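Local coordinates for PPC domain-containing protein (PDB 2DT4) that is of unknown function but belongs to the plant- and prokaryote-conserved (PPC) family and assembles from three copies of one beta-rich chain, at residues Glu20-Tyr25 with Ala114-Gln119. Residues are numbered along the deposited sequence; the frame is centred on the assembly and turned at random.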
# COMPACT_ATOMS: atom_id res chain seq x y z
N GLU A 20 17.57 10.44 8.36
CA GLU A 20 17.49 10.87 6.97
C GLU A 20 16.13 11.51 6.79
O GLU A 20 15.16 11.10 7.47
CB GLU A 20 17.58 9.67 6.01
CG GLU A 20 18.99 9.14 5.89
CD GLU A 20 19.81 9.79 4.77
OE1 GLU A 20 19.33 10.65 4.01
OE2 GLU A 20 20.99 9.39 4.62
N GLU A 21 16.04 12.35 5.77
CA GLU A 21 14.72 12.86 5.37
C GLU A 21 14.33 11.85 4.29
O GLU A 21 15.10 11.58 3.36
CB GLU A 21 14.75 14.27 4.80
CG GLU A 21 13.36 14.88 4.59
CD GLU A 21 12.66 14.33 3.39
OE1 GLU A 21 13.24 14.41 2.28
OE2 GLU A 21 11.52 13.83 3.53
N LEU A 22 13.17 11.22 4.51
CA LEU A 22 12.79 10.10 3.65
C LEU A 22 12.79 10.32 2.12
O LEU A 22 13.32 9.49 1.37
CB LEU A 22 11.44 9.57 4.12
CG LEU A 22 10.93 8.30 3.44
CD1 LEU A 22 11.95 7.19 3.58
CD2 LEU A 22 9.57 7.90 4.03
N LEU A 23 12.16 11.40 1.66
CA LEU A 23 12.08 11.68 0.22
C LEU A 23 13.47 11.90 -0.35
O LEU A 23 13.81 11.37 -1.41
CB LEU A 23 11.14 12.86 -0.14
CG LEU A 23 9.67 12.63 0.19
CD1 LEU A 23 8.93 13.94 -0.01
CD2 LEU A 23 9.05 11.54 -0.67
N THR A 24 14.28 12.64 0.40
CA THR A 24 15.65 12.93 0.02
C THR A 24 16.44 11.66 -0.12
O THR A 24 17.12 11.47 -1.12
CB THR A 24 16.28 13.89 1.04
OG1 THR A 24 15.55 15.12 1.02
CG2 THR A 24 17.71 14.26 0.63
N TYR A 25 16.34 10.76 0.85
CA TYR A 25 17.09 9.52 0.79
C TYR A 25 16.68 8.69 -0.43
O TYR A 25 17.51 8.17 -1.14
CB TYR A 25 16.89 8.69 2.07
CG TYR A 25 17.55 7.34 2.06
CD1 TYR A 25 18.78 7.11 2.66
CD2 TYR A 25 16.95 6.27 1.41
CE1 TYR A 25 19.37 5.87 2.64
CE2 TYR A 25 17.53 5.02 1.39
CZ TYR A 25 18.73 4.83 2.00
OH TYR A 25 19.28 3.59 2.00
N ALA A 114 12.36 3.34 8.73
CA ALA A 114 11.59 3.32 7.47
C ALA A 114 12.09 2.07 6.73
O ALA A 114 13.31 1.93 6.48
CB ALA A 114 11.69 4.53 6.59
N GLU A 115 11.15 1.17 6.44
CA GLU A 115 11.41 -0.08 5.79
C GLU A 115 10.71 0.06 4.46
O GLU A 115 9.46 0.04 4.37
CB GLU A 115 10.90 -1.26 6.62
CG GLU A 115 11.68 -1.39 7.93
CD GLU A 115 11.12 -2.37 8.93
OE1 GLU A 115 10.07 -3.00 8.70
OE2 GLU A 115 11.72 -2.50 10.03
N ILE A 116 11.53 0.31 3.46
CA ILE A 116 11.06 0.61 2.11
C ILE A 116 11.33 -0.51 1.08
O ILE A 116 12.45 -1.07 1.01
CB ILE A 116 11.81 1.90 1.65
CG1 ILE A 116 11.61 3.09 2.62
CG2 ILE A 116 11.42 2.26 0.24
CD1 ILE A 116 10.19 3.46 2.99
N PHE A 117 10.30 -0.73 0.26
CA PHE A 117 10.33 -1.64 -0.87
C PHE A 117 10.32 -0.77 -2.12
O PHE A 117 9.51 0.15 -2.24
CB PHE A 117 9.12 -2.58 -0.91
CG PHE A 117 9.05 -3.41 -2.16
CD1 PHE A 117 8.14 -3.12 -3.15
CD2 PHE A 117 9.93 -4.47 -2.35
CE1 PHE A 117 8.08 -3.90 -4.33
CE2 PHE A 117 9.87 -5.24 -3.52
CZ PHE A 117 8.94 -4.96 -4.48
N LEU A 118 11.24 -1.06 -3.04
CA LEU A 118 11.37 -0.28 -4.26
C LEU A 118 11.54 -1.19 -5.45
O LEU A 118 12.40 -2.07 -5.43
CB LEU A 118 12.54 0.68 -4.14
CG LEU A 118 12.65 1.67 -5.28
CD1 LEU A 118 13.31 2.94 -4.79
CD2 LEU A 118 13.42 1.13 -6.49
N GLN A 119 10.69 -1.03 -6.46
CA GLN A 119 10.72 -1.86 -7.66
C GLN A 119 10.94 -0.96 -8.86
O GLN A 119 10.05 -0.19 -9.25
CB GLN A 119 9.41 -2.68 -7.82
CG GLN A 119 9.31 -3.45 -9.14
CD GLN A 119 10.43 -4.48 -9.24
OE1 GLN A 119 11.32 -4.36 -10.12
NE2 GLN A 119 10.43 -5.43 -8.35
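Leu22, in the first turn of helix 22-33, sets one methyl, CD1, against two side chains of strand 114-123, Ala114 and Ile116. Leu22 CD1 lies 4.0 Å from Ala114 CB. The same Leu22 CD1 is 4.2 Å from Ile116 CD1, so a single branch of the leucine serves both residues. The leucine leaves its backbone toward the strand with CG anti to the backbone N (chi1 -174°), and the next turn (chi2 56°) helps to set CD1 there. Ala114 and Ile116, two positions apart, point to the same side of the sheet; the isoleucine meets Leu22 with the end of its longer branch, the two side chains crossing at a slant. Strand 5-16, paired with 114-123, adds Phe14 against Ile116, while Val111 also packs on Leu22. The start of the helix is fixed separately by its N-cap, Glu21. Glu21 OE1 accepts from Thr24 N at 2.8 Å and also from Thr24 OG1. Glu21 OE2 accepts from Leu23 N at 3.1 Å, and from Gly109 N, tying the cap to strand 106-111; Thr24 N and Leu23 N approach from above the carboxylate plane. On the strand, Glu115 faces a second subunit, forming a salt bridge with Arg128 of that chain. No hydrogen bond joins the two segments: three buried methyl groups make the contact, consistent with hydrophobic and van der Waals packing, which is little directional.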